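Local coordinates for protein beta-glucuronidase (uncultured Clostridium sp., PDB 6U7J) that hydrolyses beta-D-glucuronides as a glycoside hydrolase family 2 beta-glucuronidase of a gut bacterium, probably able to release estrogens from their glucuronides, at residues Thr66-Glu69 / Leu70-Val74; Asp311-Lys315 / Gly316-Ala320; Glu319-Asn322 / Val323-Glu327; Lys383-Glu386 / Lys387-Ala390; Ile572-Arg575 / Glu576-Lys580. All coordinates share one frame; numbering follows the deposited sequence.

Interaction 1. Residues Thr66-Glu69 / Leu70-Val74; sequences TDQE and LRDHV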
loop_
_atom_site.group_PDB
_atom_site.type_symbol
_atom_site.label_atom_id
_atom_site.label_comp_id
_atom_site.label_asym_id
_atom_site.label_seq_id
_atom_site.Cartn_x
_atom_site.Cartn_y
_atom_site.Cartn_z
ATOM N N THR B 66 -16.729 1.275 -16.953
ATOM C CA THR B 66 -15.365 1.721 -17.146
ATOM C C THR B 66 -15.316 3.074 -17.841
ATOM O O THR B 66 -14.239 3.543 -18.202
ATOM C CB THR B 66 -14.601 0.657 -17.936
ATOM O OG1 THR B 66 -15.211 0.499 -19.211
ATOM C CG2 THR B 66 -14.703 -0.692 -17.224
ATOM N N ASP B 67 -16.454 3.735 -17.956
ATOM C CA ASP B 67 -16.611 4.911 -18.793
ATOM C C ASP B 67 -16.582 6.179 -17.947
ATOM O O ASP B 67 -17.455 6.380 -17.098
ATOM C CB ASP B 67 -17.934 4.813 -19.551
ATOM C CG ASP B 67 -18.193 6.020 -20.372
ATOM O OD1 ASP B 67 -17.223 6.545 -20.964
ATOM O OD2 ASP B 67 -19.355 6.455 -20.409
ATOM N N GLN B 68 -15.602 7.045 -18.197
ATOM C CA GLN B 68 -15.514 8.286 -17.429
ATOM C C GLN B 68 -16.714 9.207 -17.681
ATOM O O GLN B 68 -17.177 9.895 -16.760
ATOM C CB GLN B 68 -14.198 8.986 -17.764
ATOM C CG GLN B 68 -14.065 10.402 -17.245
ATOM C CD GLN B 68 -14.529 11.434 -18.259
ATOM O OE1 GLN B 68 -14.315 11.269 -19.466
ATOM N NE2 GLN B 68 -15.181 12.502 -17.776
ATOM N N GLU B 69 -17.241 9.227 -18.906
ATOM C CA GLU B 69 -18.350 10.127 -19.206
ATOM C C GLU B 69 -19.597 9.779 -18.409
ATOM O O GLU B 69 -20.347 10.675 -18.002
ATOM C CB GLU B 69 -18.655 10.116 -20.700
ATOM C CG GLU B 69 -17.666 10.926 -21.502
ATOM C CD GLU B 69 -17.414 10.335 -22.862
ATOM O OE1 GLU B 69 -16.415 9.584 -23.007
ATOM O OE2 GLU B 69 -18.213 10.624 -23.782
ATOM N N LEU B 70 -19.846 8.495 -18.171
ATOM C CA LEU B 70 -20.977 8.135 -17.326
ATOM C C LEU B 70 -20.689 8.452 -15.853
ATOM O O LEU B 70 -21.553 8.987 -15.147
ATOM C CB LEU B 70 -21.332 6.664 -17.528
ATOM C CG LEU B 70 -22.555 6.211 -16.723
ATOM C CD1 LEU B 70 -23.772 7.055 -17.072
ATOM C CD2 LEU B 70 -22.845 4.727 -16.923
ATOM N N ARG B 71 -19.471 8.166 -15.376
ATOM C CA ARG B 71 -19.122 8.510 -13.995
ATOM C C ARG B 71 -19.341 9.996 -13.712
ATOM O O ARG B 71 -19.909 10.356 -12.674
ATOM C CB ARG B 71 -17.669 8.116 -13.698
ATOM C CG ARG B 71 -17.228 8.352 -12.224
ATOM C CD ARG B 71 -15.669 8.358 -12.077
ATOM N NE ARG B 71 -15.062 9.510 -12.747
ATOM C CZ ARG B 71 -13.793 9.598 -13.172
ATOM N NH1 ARG B 71 -12.936 8.594 -13.004
ATOM N NH2 ARG B 71 -13.382 10.713 -13.774
ATOM N N ASP B 72 -18.943 10.868 -14.638
ATOM C CA ASP B 72 -18.986 12.313 -14.451
ATOM C C ASP B 72 -20.234 12.968 -15.055
ATOM O O ASP B 72 -20.266 14.192 -15.203
ATOM C CB ASP B 72 -17.741 12.950 -15.064
ATOM C CG ASP B 72 -16.439 12.431 -14.440
ATOM O OD1 ASP B 72 -16.464 11.871 -13.314
ATOM O OD2 ASP B 72 -15.387 12.603 -15.087
ATOM N N HIS B 73 -21.251 12.184 -15.403
ATOM C CA HIS B 73 -22.431 12.693 -16.107
ATOM C C HIS B 73 -23.153 13.790 -15.315
ATOM O O HIS B 73 -23.372 13.671 -14.106
ATOM C CB HIS B 73 -23.378 11.525 -16.390
ATOM C CG HIS B 73 -24.658 11.911 -17.071
ATOM N ND1 HIS B 73 -24.717 12.287 -18.394
ATOM C CD2 HIS B 73 -25.935 11.941 -16.615
ATOM C CE1 HIS B 73 -25.973 12.547 -18.723
ATOM N NE2 HIS B 73 -26.733 12.345 -17.659
ATOM N N VAL B 74 -23.509 14.872 -16.004
ATOM C CA VAL B 74 -24.350 15.924 -15.446
ATOM C C VAL B 74 -25.683 15.913 -16.187
ATOM O O VAL B 74 -25.723 16.068 -17.412
ATOM C CB VAL B 74 -23.675 17.298 -15.535
ATOM C CG1 VAL B 74 -24.672 18.395 -15.149
ATOM C CG2 VAL B 74 -22.449 17.345 -14.609
#
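In Gln68, CG lies opposite the backbone N (chi1 169°), and a bend at chi2 (-92°) brings the amide across to the carboxylate of Asp72, the residue where the helix ends. In Asp72, CG stands beside its own N (chi1 -60°). Gln68 NE2 then donates to Asp72 OD2 at 2.7 Å, almost straight. OD2 lies in the Gln68 amide plane, and NE2 comes to it on the anti side, tilted from the carboxylate plane. The syn side of OD2 takes Arg71 NH2 at 3.1 Å, while Arg71 NE reaches Asp72 OD1 at 2.8 Å, a side-on salt bridge. Gln68 CG packs 3.6 Å from Arg71 NH2. At the other end Asp67 is the N-cap of the short helix 68-71 in the sugar-binding domain. Its OD2 accepts from Leu70 N at 3.1 Å, from above the carboxylate plane. Arg71 NH1 donates a hydrogen bond to Glu520 O of the second subunit. The Gln68 amide and the two-nitrogen grip of Arg71 would be expected to favour the charged carboxylate.

Interaction 2. Residues Asp311-Lys315 / Gly316-Ala320; sequences DIRGK and GLDEA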
loop_
_atom_site.group_PDB
_atom_site.type_symbol
_atom_site.label_atom_id
_atom_site.label_comp_id
_atom_site.label_asym_id
_atom_site.label_seq_id
_atom_site.Cartn_x
_atom_site.Cartn_y
_atom_site.Cartn_z
ATOM N N ASP B 311 -17.689 0.287 -1.967
ATOM C CA ASP B 311 -17.090 0.053 -3.273
ATOM C C ASP B 311 -18.147 -0.379 -4.286
ATOM O O ASP B 311 -19.139 -1.027 -3.946
ATOM C CB ASP B 311 -16.001 -1.015 -3.187
ATOM C CG ASP B 311 -14.745 -0.530 -2.448
ATOM O OD1 ASP B 311 -14.444 0.683 -2.459
ATOM O OD2 ASP B 311 -14.042 -1.382 -1.869
ATOM N N ILE B 312 -17.929 0.031 -5.537
ATOM C CA ILE B 312 -18.661 -0.425 -6.716
ATOM C C ILE B 312 -20.076 0.136 -6.810
ATOM O O ILE B 312 -20.426 0.738 -7.832
ATOM C CB ILE B 312 -18.683 -1.958 -6.786
ATOM C CG1 ILE B 312 -17.244 -2.473 -6.890
ATOM C CG2 ILE B 312 -19.532 -2.400 -7.985
ATOM C CD1 ILE B 312 -17.113 -3.948 -6.829
ATOM N N ARG B 313 -20.900 -0.053 -5.768
ATOM C CA ARG B 313 -22.320 0.296 -5.813
ATOM C C ARG B 313 -22.631 1.722 -5.363
ATOM O O ARG B 313 -23.814 2.084 -5.291
ATOM C CB ARG B 313 -23.130 -0.670 -4.941
ATOM C CG ARG B 313 -22.793 -0.537 -3.459
ATOM C CD ARG B 313 -23.544 -1.504 -2.557
ATOM N NE ARG B 313 -24.100 -2.664 -3.251
ATOM C CZ ARG B 313 -23.401 -3.749 -3.567
ATOM N NH1 ARG B 313 -22.110 -3.821 -3.272
ATOM N NH2 ARG B 313 -24.002 -4.754 -4.185
ATOM N N GLY B 314 -21.625 2.517 -5.012
ATOM C CA GLY B 314 -21.869 3.890 -4.574
ATOM C C GLY B 314 -22.668 3.966 -3.278
ATOM O O GLY B 314 -22.295 3.384 -2.250
ATOM N N LYS B 315 -23.778 4.705 -3.321
ATOM C CA LYS B 315 -24.698 4.852 -2.200
ATOM C C LYS B 315 -25.793 3.794 -2.186
ATOM O O LYS B 315 -26.794 3.967 -1.478
ATOM C CB LYS B 315 -25.348 6.239 -2.216
ATOM C CG LYS B 315 -24.373 7.385 -2.517
ATOM C CD LYS B 315 -24.968 8.724 -2.120
ATOM C CE LYS B 315 -24.975 8.894 -0.602
ATOM N NZ LYS B 315 -23.591 9.051 -0.048
ATOM N N GLY B 316 -25.644 2.718 -2.954
ATOM C CA GLY B 316 -26.705 1.722 -3.027
ATOM C C GLY B 316 -26.794 0.904 -1.747
ATOM O O GLY B 316 -25.785 0.611 -1.098
ATOM N N LEU B 317 -28.028 0.536 -1.384
ATOM C CA LEU B 317 -28.268 -0.232 -0.169
ATOM C C LEU B 317 -27.609 -1.600 -0.247
ATOM O O LEU B 317 -27.669 -2.288 -1.268
ATOM C CB LEU B 317 -29.766 -0.398 0.069
ATOM C CG LEU B 317 -30.211 -1.380 1.159
ATOM C CD1 LEU B 317 -29.848 -0.853 2.545
ATOM C CD2 LEU B 317 -31.734 -1.672 1.040
ATOM N N ASP B 318 -26.990 -1.996 0.858
ATOM C CA ASP B 318 -26.238 -3.243 0.935
ATOM C C ASP B 318 -26.416 -3.750 2.362
ATOM O O ASP B 318 -25.747 -3.270 3.278
ATOM C CB ASP B 318 -24.770 -3.011 0.604
ATOM C CG ASP B 318 -23.957 -4.308 0.565
ATOM O OD1 ASP B 318 -24.414 -5.347 1.101
ATOM O OD2 ASP B 318 -22.848 -4.285 -0.022
ATOM N N GLU B 319 -27.298 -4.722 2.541
ATOM C CA GLU B 319 -27.627 -5.116 3.901
ATOM C C GLU B 319 -26.537 -5.963 4.525
ATOM O O GLU B 319 -26.371 -5.948 5.753
ATOM C CB GLU B 319 -28.972 -5.829 3.910
ATOM C CG GLU B 319 -30.075 -4.830 3.646
ATOM C CD GLU B 319 -31.412 -5.367 4.009
ATOM O OE1 GLU B 319 -31.836 -5.183 5.170
ATOM O OE2 GLU B 319 -32.024 -5.994 3.124
ATOM N N ALA B 320 -25.774 -6.686 3.705
ATOM C CA ALA B 320 -24.620 -7.386 4.246
ATOM C C ALA B 320 -23.619 -6.385 4.788
ATOM O O ALA B 320 -23.063 -6.574 5.876
ATOM C CB ALA B 320 -23.990 -8.282 3.180
HETATM O O HOH W 1 -26.717 -1.835 -3.624
HETATM O O HOH W 2 -20.929 -2.999 -0.798
HETATM O O HOH W 3 -23.322 1.624 -0.483
#
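Arg313 and Gly316 close a type II' beta turn in the loop between strand 297-305 and helix 319-332 of the TIM barrel domain. Gly316 N donates to Arg313 O at 3.0 Å, from above the carbonyl plane. Gly314 holds the positive phi that this turn needs at its second position. The Arg313 side chain then runs over the next residues. Its CB starts toward them, and chi1 of 66° sets CG between the backbone N and the carbonyl carbon, with Gly316 O 4.0 Å from CG. CD comes closer to Gly316 O, and it also packs 3.7 Å from Asp318 CB. A bend at chi3 turns the tip across Asp318. NE gives its hydrogen to a water in the guanidinium plane, and that water donates on to Leu317 O. Asp318 OD2 lies over one guanidinium face, nearest NH1 at 3.4 Å. This salt bridge rests on charge alone, since no N-H points at the oxygen. The tip has a stronger partner elsewhere: NH2 forms a salt bridge with Asp318 OD1 of the third subunit, and Asp318 OD2 meets Arg313 NH2 of that subunit. The exchange is reciprocal and lies in the subunit interface. Asp318 is also the N-cap of helix 319-332, with OD1 accepting from Leu321 N. Another water donates to both Gly314 O and Gly316 O, 2.7 Å from each.

Interaction 3. Residues Glu319-Asn322 / Val323-Glu327; sequences EALN and VRDCE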
loop_
_atom_site.group_PDB
_atom_site.type_symbol
_atom_site.label_atom_id
_atom_site.label_comp_id
_atom_site.label_asym_id
_atom_site.label_seq_id
_atom_site.Cartn_x
_atom_site.Cartn_y
_atom_site.Cartn_z
ATOM N N GLU B 319 -27.298 -4.722 2.541
ATOM C CA GLU B 319 -27.627 -5.116 3.901
ATOM C C GLU B 319 -26.537 -5.963 4.525
ATOM O O GLU B 319 -26.371 -5.948 5.753
ATOM C CB GLU B 319 -28.972 -5.829 3.910
ATOM C CG GLU B 319 -30.075 -4.830 3.646
ATOM C CD GLU B 319 -31.412 -5.367 4.009
ATOM O OE1 GLU B 319 -31.836 -5.183 5.170
ATOM O OE2 GLU B 319 -32.024 -5.994 3.124
ATOM N N ALA B 320 -25.774 -6.686 3.705
ATOM C CA ALA B 320 -24.620 -7.386 4.246
ATOM C C ALA B 320 -23.619 -6.385 4.788
ATOM O O ALA B 320 -23.063 -6.574 5.876
ATOM C CB ALA B 320 -23.990 -8.282 3.180
ATOM N N LEU B 321 -23.426 -5.278 4.066
ATOM C CA LEU B 321 -22.570 -4.200 4.550
ATOM C C LEU B 321 -23.103 -3.601 5.846
ATOM O O LEU B 321 -22.330 -3.316 6.771
ATOM C CB LEU B 321 -22.453 -3.123 3.475
ATOM C CG LEU B 321 -21.562 -1.910 3.709
ATOM C CD1 LEU B 321 -20.100 -2.275 3.496
ATOM C CD2 LEU B 321 -21.994 -0.781 2.772
ATOM N N ASN B 322 -24.420 -3.383 5.929
ATOM C CA ASN B 322 -24.997 -2.811 7.142
ATOM C C ASN B 322 -24.759 -3.709 8.348
ATOM O O ASN B 322 -24.475 -3.221 9.447
ATOM C CB ASN B 322 -26.499 -2.574 6.960
ATOM C CG ASN B 322 -26.793 -1.490 5.938
ATOM O OD1 ASN B 322 -25.909 -0.711 5.573
ATOM N ND2 ASN B 322 -28.030 -1.449 5.457
ATOM N N VAL B 323 -24.907 -5.022 8.177
ATOM C CA VAL B 323 -24.717 -5.911 9.317
ATOM C C VAL B 323 -23.264 -5.886 9.753
ATOM O O VAL B 323 -22.958 -5.819 10.947
ATOM C CB VAL B 323 -25.178 -7.342 8.990
ATOM C CG1 VAL B 323 -24.827 -8.268 10.152
ATOM C CG2 VAL B 323 -26.687 -7.386 8.686
ATOM N N ARG B 324 -22.344 -5.906 8.791
ATOM C CA ARG B 324 -20.928 -5.795 9.122
ATOM C C ARG B 324 -20.648 -4.490 9.849
ATOM O O ARG B 324 -19.888 -4.470 10.825
ATOM C CB ARG B 324 -20.092 -5.928 7.838
ATOM C CG ARG B 324 -18.634 -5.502 7.951
ATOM C CD ARG B 324 -17.811 -6.528 8.723
ATOM N NE ARG B 324 -16.397 -6.156 8.770
ATOM C CZ ARG B 324 -15.458 -6.836 9.422
ATOM N NH1 ARG B 324 -15.774 -7.928 10.101
ATOM N NH2 ARG B 324 -14.201 -6.415 9.400
ATOM N N ASP B 325 -21.285 -3.391 9.416
ATOM C CA ASP B 325 -21.077 -2.102 10.085
ATOM C C ASP B 325 -21.583 -2.134 11.530
ATOM O O ASP B 325 -20.917 -1.620 12.440
ATOM C CB ASP B 325 -21.761 -0.974 9.302
ATOM C CG ASP B 325 -20.985 -0.564 8.031
ATOM O OD1 ASP B 325 -19.982 -1.228 7.689
ATOM O OD2 ASP B 325 -21.383 0.425 7.364
ATOM N N CYS B 326 -22.747 -2.751 11.772
ATOM C CA CYS B 326 -23.246 -2.830 13.143
ATOM C C CYS B 326 -22.369 -3.738 13.996
ATOM O O CYS B 326 -22.197 -3.490 15.200
ATOM C CB CYS B 326 -24.680 -3.339 13.160
ATOM S SG CYS B 326 -25.831 -2.207 12.371
ATOM N N GLU B 327 -21.803 -4.790 13.395
ATOM C CA GLU B 327 -20.824 -5.617 14.101
ATOM C C GLU B 327 -19.601 -4.799 14.496
ATOM O O GLU B 327 -19.026 -4.998 15.574
ATOM C CB GLU B 327 -20.404 -6.803 13.224
ATOM C CG GLU B 327 -21.450 -7.910 13.080
ATOM C CD GLU B 327 -21.511 -8.808 14.321
ATOM O OE1 GLU B 327 -20.458 -9.007 14.971
ATOM O OE2 GLU B 327 -22.609 -9.308 14.649
HETATM O O HOH W 4 -23.822 0.444 6.388
#
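Leu321 O and Asp325 N form the shortest of four successive i to i+4 backbone bonds, at 2.8 Å. Cys326 N to Asn322 O follows at 2.9 Å, then Val323 N to Glu319 O at 3.0 Å and Arg324 N to Ala320 O at 3.1 Å. In each the donor is tilted 20 to 28° from the carbonyl plane. A water lies between the side chains of Asn322 and Asp325, 2.5 Å from Asn322 OD1 and 2.6 Å from Asp325 OD2. In Asp325, CG sits beside the backbone N (chi1 -76°), which lays the carboxylate back over the preceding turn. There it has partners outside this helix: OD1 pairs with Arg577 NE and OD2 with Lys306 NZ. These two cations would be expected to keep the group ionised. Arg324 bends at chi2, and its NH2 donates to Arg577 O and to Leu518 O of the fourth subunit. The Val323 methyl CG2 lies against Glu319 O of the preceding turn, at 3.3 Å. Asn322 and Cys326 lean on Met351 of helix 346-355, and Val323 faces Ile64 of the third subunit. These are the first turns of helix 319-332, the helix of a beta-alpha-beta unit, strand 297-305 to strand 336-338, of a TIM barrel.

Interaction 4. Residues Lys383-Glu386 / Lys387-Ala390; sequences KVNE and KTLA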
loop_
_atom_site.group_PDB
_atom_site.type_symbol
_atom_site.label_atom_id
_atom_site.label_comp_id
_atom_site.label_asym_id
_atom_site.label_seq_id
_atom_site.Cartn_x
_atom_site.Cartn_y
_atom_site.Cartn_z
ATOM N N LYS B 383 -30.234 32.854 -3.967
ATOM C CA LYS B 383 -29.590 31.595 -3.598
ATOM C C LYS B 383 -30.433 30.809 -2.599
ATOM O O LYS B 383 -31.521 30.350 -2.946
ATOM C CB LYS B 383 -28.184 31.856 -3.050
ATOM C CG LYS B 383 -27.175 32.254 -4.137
ATOM C CD LYS B 383 -25.768 32.385 -3.584
ATOM C CE LYS B 383 -24.819 32.971 -4.612
ATOM N NZ LYS B 383 -25.133 34.396 -4.880
ATOM N N VAL B 384 -29.956 30.624 -1.369
ATOM C CA VAL B 384 -30.768 29.968 -0.347
ATOM C C VAL B 384 -31.797 30.990 0.129
ATOM O O VAL B 384 -31.450 31.945 0.829
ATOM C CB VAL B 384 -29.922 29.437 0.818
ATOM C CG1 VAL B 384 -30.826 28.897 1.928
ATOM C CG2 VAL B 384 -28.937 28.354 0.338
ATOM N N ASN B 385 -33.058 30.790 -0.251
ATOM C CA ASN B 385 -34.100 31.811 -0.097
ATOM C C ASN B 385 -35.395 31.149 0.388
ATOM O O ASN B 385 -35.391 30.020 0.891
ATOM C CB ASN B 385 -34.264 32.583 -1.422
ATOM C CG ASN B 385 -34.714 31.691 -2.562
ATOM O OD1 ASN B 385 -35.217 30.592 -2.341
ATOM N ND2 ASN B 385 -34.531 32.159 -3.788
ATOM N N GLU B 386 -36.528 31.865 0.237
ATOM C CA GLU B 386 -37.827 31.430 0.768
ATOM C C GLU B 386 -38.208 30.053 0.228
ATOM O O GLU B 386 -39.024 29.340 0.827
ATOM C CB GLU B 386 -38.916 32.460 0.402
ATOM C CG GLU B 386 -39.280 32.483 -1.101
ATOM C CD GLU B 386 -40.705 32.982 -1.403
ATOM O OE1 GLU B 386 -41.004 33.227 -2.601
ATOM O OE2 GLU B 386 -41.526 33.120 -0.456
ATOM N N LYS B 387 -37.604 29.689 -0.899
ATOM C CA LYS B 387 -37.808 28.456 -1.629
ATOM C C LYS B 387 -37.176 27.266 -1.008
ATOM O O LYS B 387 -37.823 26.223 -0.821
ATOM C CB LYS B 387 -37.175 28.499 -3.012
ATOM C CG LYS B 387 -38.151 29.033 -3.815
ATOM C CD LYS B 387 -39.322 28.289 -3.531
ATOM C CE LYS B 387 -40.236 29.419 -3.664
ATOM N NZ LYS B 387 -40.213 29.548 -5.192
ATOM N N THR B 388 -35.868 27.383 -0.975
ATOM C CA THR B 388 -35.073 26.516 -0.165
ATOM C C THR B 388 -35.791 26.295 1.145
ATOM O O THR B 388 -35.964 25.158 1.579
ATOM C CB THR B 388 -33.731 27.166 0.050
ATOM O OG1 THR B 388 -33.240 27.639 -1.208
ATOM C CG2 THR B 388 -32.791 26.127 0.651
ATOM N N LEU B 389 -36.238 27.387 1.773
ATOM C CA LEU B 389 -36.860 27.292 3.089
ATOM C C LEU B 389 -38.125 26.438 3.048
ATOM O O LEU B 389 -38.325 25.562 3.901
ATOM C CB LEU B 389 -37.154 28.702 3.615
ATOM C CG LEU B 389 -37.910 28.829 4.945
ATOM C CD1 LEU B 389 -37.286 27.941 5.989
ATOM C CD2 LEU B 389 -37.944 30.282 5.422
ATOM N N ALA B 390 -39.002 26.684 2.068
ATOM C CA ALA B 390 -40.231 25.900 1.985
ATOM C C ALA B 390 -39.921 24.443 1.664
ATOM O O ALA B 390 -40.528 23.531 2.240
ATOM C CB ALA B 390 -41.179 26.491 0.945
#
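A capping box opens helix 386-403 of the TIM barrel domain, made by Asn385 at the N-cap and Thr388. Asn385 CG lies between its backbone N and carbonyl carbon (chi1 62°), which turns OD1 back onto the first helical turn. OD1 accepts from Lys387 N at 2.9 Å. The donor stands above the plane of the side-chain carbonyl. The return bond is weak: Asn385 N points at Thr388 OG1 over 3.3 Å. That hydroxyl also bonds to Trp149 O, and Asn385 ND2 is tied to Glu381 O. The helix proper begins with Leu389 N to Asn385 O and Ala390 N to Glu386 O, both 2.9 Å. Beside the box, Val384 CG1 touches Thr388 CG2 at 3.6 Å, and the two side chains cross at about a right angle. Glu386 and Lys387 lie side by side and exposed, but Glu386 OE1 and Lys387 NZ are 4.6 Å apart, too far for a salt bridge. Val384, Thr388 and Leu389 pack on Tyr428 of helix 424-439, and Leu389 also reaches Val432. Lys383 and Lys387 lean on the loop of Trp149 and Asp150, while Val384 meets Ile378 and Phe379 of the loop after strand 358-362.

Interaction 5. Residues Ile572-Arg575 / Glu576-Lys580; sequences IFTR and ERQPK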
loop_
_atom_site.group_PDB
_atom_site.type_symbol
_atom_site.label_atom_id
_atom_site.label_comp_id
_atom_site.label_asym_id
_atom_site.label_seq_id
_atom_site.Cartn_x
_atom_site.Cartn_y
_atom_site.Cartn_z
ATOM N N ILE B 572 -12.022 5.691 10.341
ATOM C CA ILE B 572 -11.388 4.838 11.339
ATOM C C ILE B 572 -11.250 3.433 10.774
ATOM O O ILE B 572 -10.318 2.697 11.124
ATOM C CB ILE B 572 -12.204 4.865 12.653
ATOM C CG1 ILE B 572 -11.942 6.156 13.434
ATOM C CG2 ILE B 572 -11.870 3.712 13.558
ATOM C CD1 ILE B 572 -10.469 6.601 13.441
ATOM N N PHE B 573 -12.159 3.048 9.880
ATOM C CA PHE B 573 -12.076 1.820 9.110
ATOM C C PHE B 573 -11.834 2.141 7.632
ATOM O O PHE B 573 -12.127 3.244 7.150
ATOM C CB PHE B 573 -13.365 1.002 9.270
ATOM C CG PHE B 573 -13.642 0.568 10.683
ATOM C CD1 PHE B 573 -13.083 -0.600 11.188
ATOM C CD2 PHE B 573 -14.475 1.324 11.506
ATOM C CE1 PHE B 573 -13.336 -1.006 12.500
ATOM C CE2 PHE B 573 -14.750 0.924 12.815
ATOM C CZ PHE B 573 -14.169 -0.240 13.317
ATOM N N THR B 574 -11.281 1.176 6.905
ATOM C CA THR B 574 -11.131 1.381 5.466
ATOM C C THR B 574 -12.499 1.307 4.794
ATOM O O THR B 574 -13.511 0.959 5.423
ATOM C CB THR B 574 -10.196 0.338 4.867
ATOM O OG1 THR B 574 -10.825 -0.951 4.951
ATOM C CG2 THR B 574 -8.837 0.311 5.628
ATOM N N ARG B 575 -12.530 1.628 3.492
ATOM C CA ARG B 575 -13.790 1.510 2.762
ATOM C C ARG B 575 -14.266 0.069 2.770
ATOM O O ARG B 575 -15.474 -0.192 2.702
ATOM C CB ARG B 575 -13.649 2.018 1.320
ATOM C CG ARG B 575 -14.991 2.335 0.621
ATOM C CD ARG B 575 -14.762 3.189 -0.614
ATOM N NE ARG B 575 -15.972 3.828 -1.148
ATOM C CZ ARG B 575 -16.227 3.986 -2.439
ATOM N NH1 ARG B 575 -15.374 3.522 -3.349
ATOM N NH2 ARG B 575 -17.334 4.607 -2.821
ATOM N N GLU B 576 -13.335 -0.873 2.897
ATOM C CA GLU B 576 -13.653 -2.290 2.929
ATOM C C GLU B 576 -13.843 -2.815 4.355
ATOM O O GLU B 576 -13.817 -4.030 4.573
ATOM C CB GLU B 576 -12.568 -3.066 2.181
ATOM C CG GLU B 576 -12.457 -2.661 0.677
ATOM C CD GLU B 576 -11.693 -1.351 0.463
ATOM O OE1 GLU B 576 -10.842 -0.991 1.320
ATOM O OE2 GLU B 576 -11.939 -0.676 -0.559
ATOM N N ARG B 577 -14.031 -1.917 5.320
ATOM C CA ARG B 577 -14.478 -2.264 6.677
ATOM C C ARG B 577 -13.406 -3.040 7.449
ATOM O O ARG B 577 -13.708 -4.010 8.148
ATOM C CB ARG B 577 -15.805 -3.044 6.674
ATOM C CG ARG B 577 -17.050 -2.355 6.030
ATOM C CD ARG B 577 -16.955 -0.856 5.830
ATOM N NE ARG B 577 -18.271 -0.211 5.732
ATOM C CZ ARG B 577 -18.589 0.750 4.859
ATOM N NH1 ARG B 577 -17.700 1.205 3.963
ATOM N NH2 ARG B 577 -19.812 1.268 4.875
ATOM N N GLN B 578 -12.151 -2.605 7.333
ATOM C CA GLN B 578 -11.094 -3.123 8.182
ATOM C C GLN B 578 -10.456 -1.974 8.960
ATOM O O GLN B 578 -10.293 -0.874 8.416
ATOM C CB GLN B 578 -10.017 -3.866 7.357
ATOM C CG GLN B 578 -10.546 -5.016 6.479
ATOM C CD GLN B 578 -11.224 -6.125 7.281
ATOM O OE1 GLN B 578 -11.090 -6.204 8.512
ATOM N NE2 GLN B 578 -11.971 -6.981 6.584
ATOM N N PRO B 579 -10.075 -2.199 10.220
ATOM C CA PRO B 579 -9.602 -1.100 11.076
ATOM C C PRO B 579 -8.175 -0.652 10.777
ATOM O O PRO B 579 -7.296 -1.466 10.500
ATOM C CB PRO B 579 -9.664 -1.717 12.476
ATOM C CG PRO B 579 -9.296 -3.160 12.217
ATOM C CD PRO B 579 -10.031 -3.497 10.919
ATOM N N LYS B 580 -7.936 0.660 10.883
ATOM C CA LYS B 580 -6.589 1.194 11.014
ATOM C C LYS B 580 -6.195 1.161 12.495
ATOM O O LYS B 580 -7.011 0.815 13.356
ATOM C CB LYS B 580 -6.526 2.604 10.422
ATOM C CG LYS B 580 -7.360 2.761 9.119
ATOM C CD LYS B 580 -7.266 4.167 8.494
ATOM C CE LYS B 580 -8.241 4.310 7.322
ATOM N NZ LYS B 580 -8.335 5.700 6.786
HETATM O O HOH W 5 -9.038 -2.824 3.694
#
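Phe573 and Pro579 pack in the buried half of this hairpin-like loop, with Phe573 CE1 3.7 Å from Pro579 CB. The carbonyl carbon of Gln578 lies at the ring edge. Here the backbones are bridged: Lys580 N donates to Ile572 O at 3.1 Å and Thr574 N to Gln578 O at 2.7 Å. Phe573 also meets the ring of Phe553, and Ile572 packs on helices 525-540 and 581-592. The chain reverses through a type I beta turn from Thr574 to Arg577, closed by Arg577 N to Thr574 O at 2.9 Å. A bend at chi2 (-17°) folds Arg577 back, and its NH1 donates to Arg575 O at 2.9 Å. The Arg577 side chain packs on Leu321 and Leu328 of helix 319-332. Arg575 extends away to salt bridges with Asp309 and Asp311. Gln578 OE1 accepts from Leu518 N of the fourth subunit. Thr574 OG1, between its backbone N and carbonyl carbon (chi1 67°), points into the turn. It accepts from Gln578 N at 3.2 Å, and only weakly from Glu576 N. On this side the contact is looser and wetter. A water sits 2.9 Å from Thr574 OG1 and has a weak, long bond to Glu576 OE1.

Overall arrangement
Interactions 2, 3 and 5 form one connected region of the TIM barrel domain. The first two share helix 319-332 and are largely buried. Interaction 5, only partly buried, joins them from the loop before helix 581-592. Salt bridges tie it to both, and a probable hydrogen bond adds to its link with interaction 3. All three touch the third subunit. Interaction 1 spans a short helix in the sugar-binding domain, and interaction 4 starts a long one in the barrel domain; both are partly buried. Interactions 3 and 4 lie on opposite sides of the chain's centre. The centres of interactions 1 and 4 are about 31 Å apart. Both use N-cap side chains, but interaction 1 adds an ionic cluster and meets other subunits, whereas interaction 4 touches none.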